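Local coordinates for lysozyme, putative (Bacillus anthracis, PDB 2WAG), which probably hydrolyses the glycosidic bonds of bacterial cell-wall peptidoglycan, as a family GH25 lysozyme thought to act with retention of anomeric configuration, at residues E120-E125 against D156-C161. Sequence-based numbering, arbitrary orientation.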
loop_
_atom_site.group_PDB
_atom_site.type_symbol
_atom_site.label_atom_id
_atom_site.label_comp_id
_atom_site.label_asym_id
_atom_site.label_seq_id
_atom_site.Cartn_x
_atom_site.Cartn_y
_atom_site.Cartn_z
ATOM N N GLU A 120 9.270 12.892 22.023
ATOM C CA GLU A 120 10.462 13.682 22.375
ATOM C C GLU A 120 11.674 13.265 21.577
ATOM O O GLU A 120 12.480 14.095 21.152
ATOM C CB GLU A 120 10.804 13.488 23.876
ATOM C CG GLU A 120 12.184 14.062 24.334
ATOM C CD GLU A 120 12.708 13.509 25.684
ATOM O OE1 GLU A 120 13.728 14.035 26.210
ATOM O OE2 GLU A 120 12.126 12.541 26.217
ATOM N N ASP A 121 11.834 11.962 21.408
ATOM C CA ASP A 121 13.003 11.473 20.718
ATOM C C ASP A 121 12.949 11.765 19.231
ATOM O O ASP A 121 13.967 12.009 18.611
ATOM C CB ASP A 121 13.188 9.978 20.972
ATOM C CG ASP A 121 13.498 9.672 22.418
ATOM O OD1 ASP A 121 14.176 10.486 23.068
ATOM O OD2 ASP A 121 13.056 8.623 22.909
ATOM N N VAL A 122 11.749 11.748 18.662
ATOM C CA VAL A 122 11.607 12.124 17.270
ATOM C C VAL A 122 11.852 13.633 17.108
ATOM O O VAL A 122 12.574 14.038 16.217
ATOM C CB VAL A 122 10.230 11.698 16.742
ATOM C CG1 VAL A 122 10.043 12.138 15.309
ATOM C CG2 VAL A 122 10.082 10.167 16.875
ATOM N N THR A 123 11.279 14.449 17.982
ATOM C CA THR A 123 11.507 15.891 17.883
ATOM C C THR A 123 12.994 16.232 17.916
ATOM O O THR A 123 13.462 17.057 17.154
ATOM C CB THR A 123 10.747 16.634 18.979
ATOM O OG1 THR A 123 9.345 16.381 18.841
ATOM C CG2 THR A 123 11.015 18.151 18.909
ATOM N N LYS A 124 13.749 15.586 18.809
ATOM C CA LYS A 124 15.173 15.915 18.901
ATOM C C LYS A 124 15.881 15.678 17.570
ATOM O O LYS A 124 16.625 16.528 17.060
ATOM C CB LYS A 124 15.893 15.055 19.963
ATOM C CG LYS A 124 15.551 15.366 21.391
ATOM C CD LYS A 124 16.391 14.464 22.322
ATOM C CE LYS A 124 15.946 14.525 23.751
ATOM N NZ LYS A 124 16.929 13.820 24.629
ATOM N N GLU A 125 15.689 14.485 17.005
ATOM C CA GLU A 125 16.485 14.096 15.863
ATOM C C GLU A 125 15.964 14.726 14.572
ATOM O O GLU A 125 16.738 15.178 13.730
ATOM C CB GLU A 125 16.547 12.566 15.737
ATOM C CG GLU A 125 17.048 11.869 17.011
ATOM C CD GLU A 125 18.384 12.388 17.515
ATOM O OE1 GLU A 125 19.204 12.854 16.707
ATOM O OE2 GLU A 125 18.608 12.271 18.751
ATOM N N ASP A 156 0.676 19.694 15.791
ATOM C CA ASP A 156 1.029 20.705 16.802
ATOM C C ASP A 156 2.558 20.898 16.903
ATOM O O ASP A 156 3.119 21.043 18.003
ATOM C CB ASP A 156 0.474 20.299 18.181
ATOM C CG ASP A 156 -1.027 20.126 18.184
ATOM O OD1 ASP A 156 -1.717 20.983 17.611
ATOM O OD2 ASP A 156 -1.505 19.139 18.799
ATOM N N ALA A 157 3.238 20.899 15.769
ATOM C CA ALA A 157 4.688 20.975 15.752
ATOM C C ALA A 157 5.174 21.367 14.365
ATOM O O ALA A 157 4.389 21.544 13.436
ATOM C CB ALA A 157 5.284 19.637 16.205
ATOM N N TYR A 158 6.486 21.517 14.236
ATOM C CA TYR A 158 7.142 21.818 12.961
ATOM C C TYR A 158 6.455 22.910 12.141
ATOM O O TYR A 158 6.215 22.750 10.947
ATOM C CB TYR A 158 7.304 20.548 12.116
ATOM C CG TYR A 158 7.981 19.461 12.910
ATOM C CD1 TYR A 158 9.359 19.474 13.112
ATOM C CD2 TYR A 158 7.244 18.457 13.521
ATOM C CE1 TYR A 158 9.985 18.492 13.875
ATOM C CE2 TYR A 158 7.857 17.459 14.291
ATOM C CZ TYR A 158 9.242 17.482 14.455
ATOM O OH TYR A 158 9.885 16.508 15.201
ATOM N N PRO A 159 6.221 24.077 12.749
ATOM C CA PRO A 159 5.668 25.172 11.954
ATOM C C PRO A 159 6.652 25.676 10.893
ATOM O O PRO A 159 6.224 26.318 9.936
ATOM C CB PRO A 159 5.375 26.267 12.996
ATOM C CG PRO A 159 6.294 25.954 14.135
ATOM C CD PRO A 159 6.449 24.448 14.155
ATOM N N GLN A 160 7.938 25.335 11.035
ATOM C CA GLN A 160 8.967 25.762 10.094
ATOM C C GLN A 160 9.012 24.908 8.832
ATOM O O GLN A 160 9.827 25.167 7.954
ATOM C CB GLN A 160 10.371 25.804 10.743
ATOM C CG GLN A 160 11.032 24.475 11.112
ATOM C CD GLN A 160 10.556 23.838 12.425
ATOM O OE1 GLN A 160 9.445 24.080 12.899
ATOM N NE2 GLN A 160 11.416 23.003 13.024
ATOM N N CYS A 161 8.158 23.898 8.727
ATOM C CA CYS A 161 8.149 23.004 7.550
ATOM C C CYS A 161 6.843 23.089 6.794
ATOM O O CYS A 161 5.925 23.508 7.313
ATOM C CB CYS A 161 8.345 21.528 7.958
ATOM S SG CYS A 161 9.988 21.249 8.809
HETATM O O HOH W 1 8.237 14.901 16.640
#
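With chi1 at -52°, Tyr158 carries its ring trans to its own carbonyl carbon and reaches the helix with its hydroxyl, while Thr123, at chi1 -60°, holds OG1 on the backbone-N side; these torsions turn both oxygens toward one water. The case illustrates how a buried tyrosine can meet the first turns of a helix with its hydroxyl, here against residues 120-125. Tyr158 OH lies 3.2 Å from Thr123 CA, approaching the backbone at a slant. The two hydroxyls do not bond directly, for Thr123 OG1 and Tyr158 OH stand 3.7 Å apart. A water bridges them instead, 2.7 Å from Tyr158 OH and 2.9 Å from Thr123 OG1, and it sits at the ring edge in the plane of the ring. Thr123 OG1 is also hydrogen-bonded to Arg119 O, one turn earlier, a second bond that helps fix its rotation. Val122 stands farther off, its backbone O 3.8 Å from Tyr158 OH. The Tyr158 side chain also touches Leu126 and Ile130, farther along the same helix, and Leu143 of strand 142-145. The loop itself is folded by a type I turn from Tyr158 to Cys161, closed by Cys161 N to Tyr158 O at 3.2 Å. Neighbouring Ala157 belongs to the magnesium site. The water-bridged contact ties helix 119-137, on the outside of the GH25 TIM-type barrel, to the loop leading into strand 162-166.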